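Local coordinates for fucolectin-related protein (Streptococcus pneumoniae, PDB 2J22) that probably binds fucose, as part of a Streptococcus pneumoniae virulence factor that recognises fucose-bearing blood group antigens, at residues 14-19 and 60-65; 26-31 and 49-54; 38-43 and 74-79; 70-75 and 113-118. One frame throughout, in Å; residues are numbered along the deposited sequence.

In the fold
The chain folds into two antiparallel sheets, with a calcium ion held by a loop region and strand 139-146. Contact 1 comes first: it folds the loop 14-19 onto strand 59-64. The chain between those segments holds contact 2, which pairs 26-31 with 49-54 and is nested inside contact 1. Contact 3 crosses both: its first segment, 38-43, lies within the loops they close, and its second lies beyond them on strand 67-77. It ties the calcium loop to that strand. Contact 4 opens after contact 1 has closed. It pairs strand 67-77 with strand 113-118 and shares I74 and I75 with contact 3. Contacts 2 and 4 do not touch.

Contact 1 of 4, residues 14-19 and 60-65; sequences NIALTK and WEIDLA
A type II beta turn from A16 to K19 packs on strand 59-64, with A16 and K19 both touching I62. The methyls of A16 and I62 meet tip to tip, CB to CD1, at 3.7 Å. I62 is fully extended, with CG1 anti to the backbone N (chi1 -176°), and this carries its CD1 to the turn. K19 CB flanks the same methyl, I62 CD1, at 3.8 Å. From there the lysine chain runs alongside the strand backbone. Its CB lies 3.4 Å from D63 O, and its CE lies 3.2 Å from L64 O. Bends at chi2 and chi4 then turn the ammonium group back to its own segment. K19 NZ donates to I15 O at 2.8 Å, in the carbonyl plane, and so ties the lysine tip to the residue before the turn.

The loop runs from strand 13-14 to strand 20-23, which belong to different sheets of the beta sandwich. I15 and L64 work at this crossing. Their side chains meet at about a right angle, with I15 CD1 3.9 Å from L64 CD2. I15 also touches T146 and E68, and L64 touches L70, all in the sheet of strand 67-77.

Two Asx turns flank the packing. N14 OD1 accepts from A16 N, which lies well above the carbonyl plane, and also from V144 N. D63 OD1 takes A65 N at 3.1 Å, where the strand turns a corner, and pairs with the ammonium of K124.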
loop_
_atom_site.group_PDB
_atom_site.type_symbol
_atom_site.label_atom_id
_atom_site.label_comp_id
_atom_site.label_asym_id
_atom_site.label_seq_id
_atom_site.Cartn_x
_atom_site.Cartn_y
_atom_site.Cartn_z
ATOM N N ASN A 14 4.047 9.659 10.324
ATOM C CA ASN A 14 3.356 8.916 9.241
ATOM C C ASN A 14 2.622 9.887 8.368
ATOM O O ASN A 14 1.466 10.269 8.631
ATOM C CB ASN A 14 2.409 7.874 9.814
ATOM C CG ASN A 14 1.773 7.042 8.756
ATOM O OD1 ASN A 14 2.163 7.105 7.588
ATOM N ND2 ASN A 14 0.735 6.320 9.129
ATOM N N ILE A 15 3.289 10.365 7.334
ATOM C CA ILE A 15 2.582 11.326 6.482
ATOM C C ILE A 15 1.592 10.702 5.519
ATOM O O ILE A 15 0.882 11.439 4.833
ATOM C CB ILE A 15 3.570 12.192 5.689
ATOM C CG1 ILE A 15 4.439 11.285 4.813
ATOM C CG2 ILE A 15 4.346 13.087 6.648
ATOM C CD1 ILE A 15 4.994 12.057 3.554
ATOM N N ALA A 16 1.485 9.374 5.463
ATOM C CA ALA A 16 0.399 8.762 4.647
ATOM C C ALA A 16 -1.010 9.212 5.046
ATOM O O ALA A 16 -1.927 9.277 4.195
ATOM C CB ALA A 16 0.484 7.211 4.701
ATOM N N LEU A 17 -1.214 9.417 6.350
ATOM C CA LEU A 17 -2.552 9.656 6.897
ATOM C C LEU A 17 -3.365 10.685 6.105
ATOM O O LEU A 17 -2.967 11.861 5.971
ATOM C CB LEU A 17 -2.485 10.056 8.372
ATOM C CG LEU A 17 -1.841 8.963 9.235
ATOM C CD1 LEU A 17 -1.403 9.489 10.618
ATOM C CD2 LEU A 17 -2.847 7.826 9.357
ATOM N N THR A 18 -4.476 10.207 5.549
ATOM C CA THR A 18 -5.455 11.032 4.814
ATOM C C THR A 18 -4.938 11.643 3.499
ATOM O O THR A 18 -5.637 12.460 2.872
ATOM C CB THR A 18 -6.042 12.155 5.712
ATOM O OG1 THR A 18 -5.128 13.269 5.710
ATOM C CG2 THR A 18 -6.116 11.748 7.166
ATOM N N LYS A 19 -3.739 11.240 3.061
ATOM C CA LYS A 19 -3.285 11.608 1.712
ATOM C C LYS A 19 -4.284 11.091 0.708
ATOM O O LYS A 19 -5.122 10.241 1.039
ATOM C CB LYS A 19 -1.916 11.016 1.408
ATOM C CG LYS A 19 -0.804 11.663 2.213
ATOM C CD LYS A 19 -0.631 13.111 1.784
ATOM C CE LYS A 19 0.584 13.755 2.478
ATOM N NZ LYS A 19 0.340 14.011 3.938
ATOM N N TRP A 60 -3.004 -0.468 -5.931
ATOM C CA TRP A 60 -3.400 0.630 -5.060
ATOM C C TRP A 60 -2.279 1.672 -5.025
ATOM O O TRP A 60 -1.080 1.351 -5.112
ATOM C CB TRP A 60 -3.721 0.077 -3.650
ATOM C CG TRP A 60 -3.905 1.081 -2.543
ATOM C CD1 TRP A 60 -5.070 1.356 -1.904
ATOM C CD2 TRP A 60 -2.882 1.781 -1.841
ATOM N NE1 TRP A 60 -4.836 2.230 -0.879
ATOM C CE2 TRP A 60 -3.503 2.485 -0.801
ATOM C CE3 TRP A 60 -1.473 1.844 -1.957
ATOM C CZ2 TRP A 60 -2.811 3.347 0.058
ATOM C CZ3 TRP A 60 -0.758 2.662 -1.076
ATOM C CH2 TRP A 60 -1.437 3.422 -0.088
ATOM N N GLU A 61 -2.657 2.938 -4.905
ATOM C CA GLU A 61 -1.682 4.018 -4.986
ATOM C C GLU A 61 -1.972 5.142 -4.015
ATOM O O GLU A 61 -3.156 5.450 -3.738
ATOM C CB GLU A 61 -1.764 4.644 -6.372
ATOM C CG GLU A 61 -0.549 5.415 -6.788
ATOM C CD GLU A 61 -0.653 5.681 -8.247
ATOM O OE1 GLU A 61 -1.416 6.614 -8.616
ATOM O OE2 GLU A 61 -0.045 4.911 -8.988
ATOM N N ILE A 62 -0.897 5.786 -3.552
ATOM C CA ILE A 62 -0.979 6.938 -2.645
ATOM C C ILE A 62 -0.146 8.081 -3.237
ATOM O O ILE A 62 0.965 7.860 -3.732
ATOM C CB ILE A 62 -0.510 6.588 -1.231
ATOM C CG1 ILE A 62 -0.713 7.798 -0.296
ATOM C CG2 ILE A 62 0.968 6.070 -1.256
ATOM C CD1 ILE A 62 -0.404 7.540 1.146
ATOM N N ASP A 63 -0.752 9.284 -3.232
ATOM C CA ASP A 63 -0.132 10.530 -3.724
ATOM C C ASP A 63 0.225 11.329 -2.476
ATOM O O ASP A 63 -0.662 11.717 -1.715
ATOM C CB ASP A 63 -1.095 11.316 -4.637
ATOM C CG ASP A 63 -0.429 12.576 -5.323
ATOM O OD1 ASP A 63 0.693 12.979 -5.012
ATOM O OD2 ASP A 63 -0.980 13.187 -6.241
ATOM N N LEU A 64 1.530 11.498 -2.227
ATOM C CA LEU A 64 2.010 12.241 -1.045
ATOM C C LEU A 64 1.891 13.782 -1.172
ATOM O O LEU A 64 2.176 14.481 -0.209
ATOM C CB LEU A 64 3.454 11.864 -0.704
ATOM C CG LEU A 64 3.733 10.386 -0.407
ATOM C CD1 LEU A 64 5.223 10.202 -0.299
ATOM C CD2 LEU A 64 3.005 9.915 0.919
ATOM N N ALA A 65 1.453 14.278 -2.336
ATOM C CA ALA A 65 1.103 15.709 -2.545
ATOM C C ALA A 65 2.311 16.594 -2.900
ATOM O O ALA A 65 2.166 17.620 -3.604
ATOM C CB ALA A 65 0.358 16.298 -1.342
#

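Contact 2 of 4, residues 26-31 and 49-54; sequences TDYNGF and VTHTKE
Y28 sets a ring edge on the face of H51, a T-shaped pair with planes at 65° and centroids 4.8 Å apart. CD2 of Y28 stands over the centre of the imidazole, 3.5 Å from H51 NE2. One nitrogen of the imidazole is hydrogen-bonded: H51 ND1 donates to T52 O at 2.8 Å, nearly in the ring plane, which helps to fix the rotation of the ring.

The backbones grip each other beside this pair. D27 N donates to H51 O at 2.8 Å. H51 N donates to G30 O at 3.0 Å. A type I' turn from D27 to G30 places Y28 between these bonds. K53 reaches back across D27, where its NZ donates to T26 O at 3.0 Å and makes a long salt bridge to D27 OD1. A water donates to D27 OD2 and to T52 O.

Further out, T50 OG1 and T52 OG1 bond to L139 N and L137 N, and Y44 OH bonds to Y28 O.

F-type fucose lectins bind the sugar with a histidine and arginines on loops of a jelly-roll barrel. H51, with NE2 close to R78, is consistent with such a site. Because ND1 is the donor to T52 O, NE2 would probably carry the lone pair if the ring is neutral.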
loop_
_atom_site.group_PDB
_atom_site.type_symbol
_atom_site.label_atom_id
_atom_site.label_comp_id
_atom_site.label_asym_id
_atom_site.label_seq_id
_atom_site.Cartn_x
_atom_site.Cartn_y
_atom_site.Cartn_z
ATOM N N THR A 26 -12.958 -1.046 -6.797
ATOM C CA THR A 26 -13.311 -1.223 -5.383
ATOM C C THR A 26 -14.403 -2.268 -5.257
ATOM O O THR A 26 -15.385 -2.269 -6.054
ATOM C CB THR A 26 -13.809 0.118 -4.848
ATOM O OG1 THR A 26 -12.741 1.090 -4.858
ATOM C CG2 THR A 26 -14.281 0.013 -3.396
ATOM N N ASP A 27 -14.249 -3.167 -4.287
ATOM C CA ASP A 27 -15.290 -4.163 -4.029
ATOM C C ASP A 27 -15.561 -4.182 -2.528
ATOM O O ASP A 27 -14.691 -3.842 -1.746
ATOM C CB ASP A 27 -14.804 -5.509 -4.503
ATOM C CG ASP A 27 -15.865 -6.307 -5.242
ATOM O OD1 ASP A 27 -16.979 -5.805 -5.426
ATOM O OD2 ASP A 27 -15.649 -7.466 -5.665
ATOM N N TYR A 28 -16.792 -4.485 -2.132
ATOM C CA TYR A 28 -17.076 -4.759 -0.693
ATOM C C TYR A 28 -16.857 -3.549 0.192
ATOM O O TYR A 28 -16.439 -3.631 1.329
ATOM C CB TYR A 28 -16.275 -5.965 -0.175
ATOM C CG TYR A 28 -16.486 -7.207 -1.020
ATOM C CD1 TYR A 28 -17.748 -7.807 -1.104
ATOM C CD2 TYR A 28 -15.421 -7.804 -1.737
ATOM C CE1 TYR A 28 -17.984 -8.936 -1.918
ATOM C CE2 TYR A 28 -15.631 -8.960 -2.558
ATOM C CZ TYR A 28 -16.920 -9.514 -2.634
ATOM O OH TYR A 28 -17.146 -10.650 -3.400
ATOM N N ASN A 29 -17.160 -2.380 -0.339
ATOM C CA ASN A 29 -16.860 -1.154 0.387
ATOM C C ASN A 29 -15.392 -1.004 0.823
ATOM O O ASN A 29 -15.092 -0.337 1.835
ATOM C CB ASN A 29 -17.860 -1.012 1.565
ATOM C CG ASN A 29 -19.213 -0.480 1.092
ATOM O OD1 ASN A 29 -19.282 0.071 0.005
ATOM N ND2 ASN A 29 -20.284 -0.661 1.893
ATOM N N GLY A 30 -14.462 -1.634 0.085
ATOM C CA GLY A 30 -13.056 -1.565 0.479
ATOM C C GLY A 30 -12.335 -0.366 -0.069
ATOM O O GLY A 30 -11.382 -0.512 -0.804
ATOM N N PHE A 31 -12.732 0.831 0.353
ATOM C CA PHE A 31 -12.238 2.042 -0.294
ATOM C C PHE A 31 -10.732 2.162 -0.107
ATOM O O PHE A 31 -10.247 1.810 0.923
ATOM C CB PHE A 31 -12.994 3.297 0.208
ATOM C CG PHE A 31 -14.480 3.092 0.300
ATOM C CD1 PHE A 31 -15.191 2.715 -0.825
ATOM C CD2 PHE A 31 -15.149 3.207 1.518
ATOM C CE1 PHE A 31 -16.568 2.490 -0.775
ATOM C CE2 PHE A 31 -16.561 2.990 1.592
ATOM C CZ PHE A 31 -17.259 2.619 0.436
ATOM N N VAL A 49 -9.971 -2.164 5.952
ATOM C CA VAL A 49 -9.225 -2.843 4.936
ATOM C C VAL A 49 -9.781 -2.569 3.525
ATOM O O VAL A 49 -11.040 -2.661 3.282
ATOM C CB VAL A 49 -9.149 -4.388 5.282
ATOM C CG1 VAL A 49 -8.234 -5.179 4.304
ATOM C CG2 VAL A 49 -8.703 -4.557 6.677
ATOM N N THR A 50 -8.849 -2.203 2.605
ATOM C CA THR A 50 -9.191 -1.935 1.204
ATOM C C THR A 50 -9.543 -3.299 0.515
ATOM O O THR A 50 -9.234 -4.398 1.032
ATOM C CB THR A 50 -7.994 -1.250 0.431
ATOM O OG1 THR A 50 -6.982 -2.225 0.193
ATOM C CG2 THR A 50 -7.270 -0.064 1.248
ATOM N N HIS A 51 -10.140 -3.226 -0.660
ATOM C CA HIS A 51 -10.553 -4.388 -1.458
ATOM C C HIS A 51 -10.787 -3.977 -2.893
ATOM O O HIS A 51 -11.643 -3.095 -3.151
ATOM C CB HIS A 51 -11.828 -5.045 -0.883
ATOM C CG HIS A 51 -11.918 -6.527 -1.152
ATOM N ND1 HIS A 51 -11.692 -7.086 -2.390
ATOM C CD2 HIS A 51 -12.202 -7.558 -0.325
ATOM C CE1 HIS A 51 -11.858 -8.399 -2.323
ATOM N NE2 HIS A 51 -12.154 -8.714 -1.073
ATOM N N THR A 52 -9.984 -4.491 -3.814
ATOM C CA THR A 52 -10.283 -4.316 -5.236
ATOM C C THR A 52 -11.191 -5.424 -5.728
ATOM O O THR A 52 -11.380 -6.457 -5.055
ATOM C CB THR A 52 -8.976 -4.206 -6.107
ATOM O OG1 THR A 52 -8.327 -5.484 -6.114
ATOM C CG2 THR A 52 -7.880 -3.256 -5.424
ATOM N N LYS A 53 -11.758 -5.230 -6.920
ATOM C CA LYS A 53 -12.244 -6.331 -7.715
ATOM C C LYS A 53 -11.129 -7.266 -8.162
ATOM O O LYS A 53 -9.955 -7.025 -7.901
ATOM C CB LYS A 53 -12.997 -5.821 -8.915
ATOM C CG LYS A 53 -14.335 -5.184 -8.489
ATOM C CD LYS A 53 -14.914 -4.364 -9.626
ATOM C CE LYS A 53 -16.415 -4.262 -9.580
ATOM N NZ LYS A 53 -16.877 -3.489 -8.405
ATOM N N GLU A 54 -11.502 -8.268 -8.954
ATOM C CA GLU A 54 -10.521 -9.263 -9.368
ATOM C C GLU A 54 -9.770 -8.775 -10.624
ATOM O O GLU A 54 -10.002 -9.238 -11.750
ATOM C CB GLU A 54 -11.209 -10.577 -9.626
ATOM C CG GLU A 54 -11.825 -11.228 -8.384
ATOM C CD GLU A 54 -12.776 -12.330 -8.814
ATOM O OE1 GLU A 54 -13.895 -12.036 -9.301
ATOM O OE2 GLU A 54 -12.368 -13.489 -8.765
HETATM O O HOH W 1 -13.114 -8.667 -5.361
#

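Contact 3 of 4, residues 38-43 and 74-79; sequences GNKNGD and IIYNRT. With CA (calcium ion), chain B.
K40 lies over Y76, just after N39, whose backbone O binds the calcium ion at 2.4 Å. L34, D37, S48, A140 and E141 also bind this ion. N39 OD1 takes N41 N in an Asx turn, which curls the chain around K40. With CG anti to the carbonyl carbon (chi1 -73°) and chi2 near 166°, K40 lays CD on one face of the Y76 ring; the chi3 bend comes beyond CD. This is a CH-pi contact: K40 CD is 3.4 Å from Y76 CE2, offset toward the rim. N41 OD1 makes a second Asx turn with D43 N at 2.9 Å. Between them, G42 makes the backbone link to 74-79. T79 N donates to G42 O at 2.9 Å and is nearly straight at 164°. A water takes the N-H of G42 and also bonds to T79 OG1, bridging the same two residues. D43 turns away from 74-79, and its OD2 bonds to H46 ND1. R78 NE pairs with D80.

The calcium loop thus lies against the end of strand 67-77. That strand runs between two others: Y76 pairs through its backbone with E141 of strand 139-146, and the other edge borders strand 113-118. K40 and Y76 both touch E143.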
loop_
_atom_site.group_PDB
_atom_site.type_symbol
_atom_site.label_atom_id
_atom_site.label_comp_id
_atom_site.label_asym_id
_atom_site.label_seq_id
_atom_site.Cartn_x
_atom_site.Cartn_y
_atom_site.Cartn_z
ATOM N N GLY A 38 -5.400 5.464 9.608
ATOM C CA GLY A 38 -4.725 5.298 10.880
ATOM C C GLY A 38 -5.133 4.077 11.704
ATOM O O GLY A 38 -4.865 4.051 12.885
ATOM N N ASN A 39 -5.801 3.097 11.116
ATOM C CA ASN A 39 -6.289 1.942 11.872
ATOM C C ASN A 39 -5.682 0.739 11.205
ATOM O O ASN A 39 -5.943 0.460 10.040
ATOM C CB ASN A 39 -7.840 1.890 11.870
ATOM C CG ASN A 39 -8.452 0.661 12.627
ATOM O OD1 ASN A 39 -7.755 -0.225 13.107
ATOM N ND2 ASN A 39 -9.785 0.624 12.683
ATOM N N LYS A 40 -4.820 0.048 11.933
ATOM C CA LYS A 40 -4.153 -1.106 11.390
ATOM C C LYS A 40 -4.899 -2.435 11.533
ATOM O O LYS A 40 -4.345 -3.496 11.151
ATOM C CB LYS A 40 -2.798 -1.280 12.091
ATOM C CG LYS A 40 -1.789 -0.231 11.633
ATOM C CD LYS A 40 -0.595 -0.226 12.607
ATOM C CE LYS A 40 -0.791 0.741 13.760
ATOM N NZ LYS A 40 0.255 0.500 14.806
ATOM N N ASN A 41 -6.120 -2.414 12.083
ATOM C CA ASN A 41 -6.909 -3.667 12.226
ATOM C C ASN A 41 -7.100 -4.345 10.834
ATOM O O ASN A 41 -7.639 -3.728 9.860
ATOM C CB ASN A 41 -8.279 -3.347 12.905
ATOM C CG ASN A 41 -9.007 -4.603 13.375
ATOM O OD1 ASN A 41 -8.856 -5.672 12.788
ATOM N ND2 ASN A 41 -9.742 -4.485 14.474
ATOM N N GLY A 42 -6.648 -5.583 10.694
ATOM C CA GLY A 42 -6.805 -6.281 9.423
ATOM C C GLY A 42 -8.026 -7.188 9.315
ATOM O O GLY A 42 -8.160 -7.920 8.354
ATOM N N ASP A 43 -8.927 -7.127 10.311
ATOM C CA ASP A 43 -10.141 -7.921 10.274
ATOM C C ASP A 43 -11.070 -7.228 9.327
ATOM O O ASP A 43 -11.460 -6.111 9.632
ATOM C CB ASP A 43 -10.807 -7.977 11.644
ATOM C CG ASP A 43 -12.144 -8.653 11.573
ATOM O OD1 ASP A 43 -12.150 -9.811 11.185
ATOM O OD2 ASP A 43 -13.249 -8.082 11.774
ATOM N N ILE A 74 5.712 0.951 5.929
ATOM C CA ILE A 74 5.140 -0.234 6.554
ATOM C C ILE A 74 3.726 -0.610 5.917
ATOM O O ILE A 74 2.848 0.264 5.717
ATOM C CB ILE A 74 5.099 -0.134 8.127
ATOM C CG1 ILE A 74 6.364 0.477 8.724
ATOM C CG2 ILE A 74 4.905 -1.507 8.725
ATOM C CD1 ILE A 74 6.314 0.664 10.309
ATOM N N ILE A 75 3.620 -1.857 5.471
ATOM C CA ILE A 75 2.396 -2.409 4.868
ATOM C C ILE A 75 1.801 -3.462 5.825
ATOM O O ILE A 75 2.498 -4.382 6.252
ATOM C CB ILE A 75 2.705 -3.046 3.499
ATOM C CG1 ILE A 75 3.105 -1.960 2.487
ATOM C CG2 ILE A 75 1.515 -3.901 2.968
ATOM C CD1 ILE A 75 4.124 -2.457 1.482
ATOM N N TYR A 76 0.536 -3.283 6.176
ATOM C CA TYR A 76 -0.220 -4.165 7.083
ATOM C C TYR A 76 -1.216 -4.938 6.234
ATOM O O TYR A 76 -1.929 -4.351 5.432
ATOM C CB TYR A 76 -0.940 -3.348 8.150
ATOM C CG TYR A 76 0.013 -2.873 9.221
ATOM C CD1 TYR A 76 0.418 -3.742 10.222
ATOM C CD2 TYR A 76 0.587 -1.590 9.189
ATOM C CE1 TYR A 76 1.328 -3.376 11.184
ATOM C CE2 TYR A 76 1.537 -1.207 10.170
ATOM C CZ TYR A 76 1.880 -2.121 11.153
ATOM O OH TYR A 76 2.741 -1.793 12.160
ATOM N N ASN A 77 -1.147 -6.264 6.288
ATOM C CA ASN A 77 -2.033 -7.096 5.474
ATOM C C ASN A 77 -3.424 -7.277 6.097
ATOM O O ASN A 77 -3.587 -7.071 7.295
ATOM C CB ASN A 77 -1.363 -8.472 5.377
ATOM C CG ASN A 77 -1.901 -9.331 4.231
ATOM O OD1 ASN A 77 -2.731 -8.907 3.449
ATOM N ND2 ASN A 77 -1.391 -10.578 4.132
ATOM N N ARG A 78 -4.417 -7.665 5.306
ATOM C CA ARG A 78 -5.632 -8.270 5.820
ATOM C C ARG A 78 -5.241 -9.476 6.710
ATOM O O ARG A 78 -4.188 -10.088 6.490
ATOM C CB ARG A 78 -6.467 -8.805 4.640
ATOM C CG ARG A 78 -7.906 -9.292 5.031
ATOM C CD ARG A 78 -8.772 -9.722 3.829
ATOM N NE ARG A 78 -10.038 -10.307 4.318
ATOM C CZ ARG A 78 -10.949 -10.817 3.503
ATOM N NH1 ARG A 78 -10.714 -10.840 2.189
ATOM N NH2 ARG A 78 -12.060 -11.354 3.989
ATOM N N THR A 79 -6.051 -9.765 7.722
ATOM C CA THR A 79 -5.759 -10.852 8.677
ATOM C C THR A 79 -6.911 -11.872 8.886
ATOM O O THR A 79 -6.665 -12.973 9.334
ATOM C CB THR A 79 -5.309 -10.277 10.081
ATOM O OG1 THR A 79 -6.373 -9.526 10.661
ATOM C CG2 THR A 79 -4.148 -9.280 9.979
HETATM CA CA CA B . -6.742 0.878 7.873
HETATM O O HOH W 2 -5.760 -7.572 12.696
#

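Contact 4 of 4, residues 70-75 and 113-118; sequences LEKLII and NLSIDL
The flat groups that meet between L73 and I116 are peptide units, joined by two hydrogen bonds. L73 N donates to I116 O at 2.8 Å, and I116 N returns a bond to L73 O at 2.7 Å. I75 and L114 form the next hydrogen-bonded pair. At the far end, L118 N donates to E71 O at 2.7 Å. The one carboxylate that reaches across is that of D117. It lies beside K72, pointing the same way, with OD1 3.8 Å from K72 CG. The charged ends, K72 NZ and D117 OD1, are not in contact.

The two faces of the sheet differ. K72, I74, S115 and D117 share one. There S115 OG rests against two aliphatic chains of the neighbouring strand, 3.5 Å from I74 CG1 and 3.7 Å from K72 CG. K72 sends CG anti to its backbone N (chi1 -168°), which lays the chain along the serine.

L73, I75, L114 and I116 share the other face. I75 CD1 and L114 CD2 lie side by side at 4.1 Å. Nearer the end of the pair, L118 CD1 reaches L70 CB at 3.7 Å and also approaches L73 CB. This apolar side packs on strands 89-94 and 100-108 of the second sheet, through residues such as I91, I93 and I106.

On its other edge strand 67-77 has a classic beta bulge, with E71 and K72 facing Y145. Antiparallel strands with one apolar face turned to a second sheet are typical of the beta sandwich of galactose-binding-like domains.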
loop_
_atom_site.group_PDB
_atom_site.type_symbol
_atom_site.label_atom_id
_atom_site.label_comp_id
_atom_site.label_asym_id
_atom_site.label_seq_id
_atom_site.Cartn_x
_atom_site.Cartn_y
_atom_site.Cartn_z
ATOM N N LEU A 70 11.794 9.810 2.068
ATOM C CA LEU A 70 11.067 8.687 2.609
ATOM C C LEU A 70 11.999 7.850 3.455
ATOM O O LEU A 70 12.988 7.372 2.932
ATOM C CB LEU A 70 10.480 7.824 1.466
ATOM C CG LEU A 70 9.660 8.623 0.430
ATOM C CD1 LEU A 70 9.215 7.775 -0.760
ATOM C CD2 LEU A 70 8.484 9.307 1.107
ATOM N N GLU A 71 11.634 7.619 4.722
ATOM C CA GLU A 71 12.490 6.873 5.659
ATOM C C GLU A 71 12.075 5.425 5.715
ATOM O O GLU A 71 12.916 4.529 5.660
ATOM C CB GLU A 71 12.456 7.421 7.097
ATOM C CG GLU A 71 12.865 8.864 7.223
ATOM C CD GLU A 71 14.260 9.073 6.670
ATOM O OE1 GLU A 71 15.130 8.187 6.990
ATOM O OE2 GLU A 71 14.460 10.085 5.920
ATOM N N LYS A 72 10.760 5.190 5.825
ATOM C CA LYS A 72 10.288 3.849 6.085
ATOM C C LYS A 72 8.945 3.706 5.397
ATOM O O LYS A 72 8.163 4.689 5.346
ATOM C CB LYS A 72 10.142 3.658 7.623
ATOM C CG LYS A 72 9.932 2.178 8.126
ATOM C CD LYS A 72 9.481 2.269 9.582
ATOM C CE LYS A 72 10.401 1.605 10.577
ATOM N NZ LYS A 72 9.874 1.973 11.953
ATOM N N LEU A 73 8.687 2.505 4.899
ATOM C CA LEU A 73 7.337 2.097 4.473
ATOM C C LEU A 73 6.902 0.874 5.314
ATOM O O LEU A 73 7.672 -0.103 5.441
ATOM C CB LEU A 73 7.293 1.816 2.966
ATOM C CG LEU A 73 6.164 1.009 2.345
ATOM C CD1 LEU A 73 4.913 1.880 2.339
ATOM C CD2 LEU A 73 6.625 0.712 0.896
ATOM N N ILE A 74 5.712 0.951 5.929
ATOM C CA ILE A 74 5.140 -0.234 6.554
ATOM C C ILE A 74 3.726 -0.610 5.917
ATOM O O ILE A 74 2.848 0.264 5.717
ATOM C CB ILE A 74 5.099 -0.134 8.127
ATOM C CG1 ILE A 74 6.364 0.477 8.724
ATOM C CG2 ILE A 74 4.905 -1.507 8.725
ATOM C CD1 ILE A 74 6.314 0.664 10.309
ATOM N N ILE A 75 3.620 -1.857 5.471
ATOM C CA ILE A 75 2.396 -2.409 4.868
ATOM C C ILE A 75 1.801 -3.462 5.825
ATOM O O ILE A 75 2.498 -4.382 6.252
ATOM C CB ILE A 75 2.705 -3.046 3.499
ATOM C CG1 ILE A 75 3.105 -1.960 2.487
ATOM C CG2 ILE A 75 1.515 -3.901 2.968
ATOM C CD1 ILE A 75 4.124 -2.457 1.482
ATOM N N ASN A 113 2.564 -8.204 8.515
ATOM C CA ASN A 113 3.146 -6.939 8.061
ATOM C C ASN A 113 4.568 -7.024 7.471
ATOM O O ASN A 113 5.277 -8.011 7.685
ATOM C CB ASN A 113 3.026 -5.864 9.149
ATOM C CG ASN A 113 4.083 -6.013 10.237
ATOM O OD1 ASN A 113 3.891 -6.728 11.211
ATOM N ND2 ASN A 113 5.208 -5.355 10.047
ATOM N N LEU A 114 4.963 -5.987 6.720
ATOM C CA LEU A 114 6.320 -5.871 6.174
ATOM C C LEU A 114 6.816 -4.439 6.270
ATOM O O LEU A 114 6.110 -3.512 5.934
ATOM C CB LEU A 114 6.406 -6.393 4.746
ATOM C CG LEU A 114 7.350 -5.757 3.722
ATOM C CD1 LEU A 114 8.602 -6.542 3.528
ATOM C CD2 LEU A 114 6.651 -5.538 2.356
ATOM N N SER A 115 8.044 -4.286 6.746
ATOM C CA SER A 115 8.660 -2.989 6.920
ATOM C C SER A 115 9.779 -2.868 5.897
ATOM O O SER A 115 10.510 -3.819 5.652
ATOM C CB SER A 115 9.180 -2.805 8.359
ATOM O OG SER A 115 9.259 -1.421 8.709
ATOM N N ILE A 116 9.871 -1.709 5.251
ATOM C CA ILE A 116 10.934 -1.457 4.285
ATOM C C ILE A 116 11.609 -0.146 4.654
ATOM O O ILE A 116 10.929 0.872 4.782
ATOM C CB ILE A 116 10.348 -1.348 2.882
ATOM C CG1 ILE A 116 9.538 -2.605 2.519
ATOM C CG2 ILE A 116 11.447 -1.036 1.874
ATOM C CD1 ILE A 116 10.222 -3.573 1.582
ATOM N N ASP A 117 12.932 -0.145 4.842
ATOM C CA ASP A 117 13.609 1.115 5.110
ATOM C C ASP A 117 13.908 1.693 3.739
ATOM O O ASP A 117 14.167 0.955 2.811
ATOM C CB ASP A 117 14.899 0.943 5.941
ATOM C CG ASP A 117 14.626 0.749 7.445
ATOM O OD1 ASP A 117 13.629 1.283 8.001
ATOM O OD2 ASP A 117 15.392 0.066 8.180
ATOM N N LEU A 118 13.778 3.002 3.579
ATOM C CA LEU A 118 13.958 3.575 2.248
ATOM C C LEU A 118 15.137 4.514 2.264
ATOM O O LEU A 118 15.469 5.132 1.243
ATOM C CB LEU A 118 12.680 4.313 1.792
ATOM C CG LEU A 118 11.529 3.372 1.412
ATOM C CD1 LEU A 118 10.223 4.140 1.113
ATOM C CD2 LEU A 118 11.896 2.380 0.272
#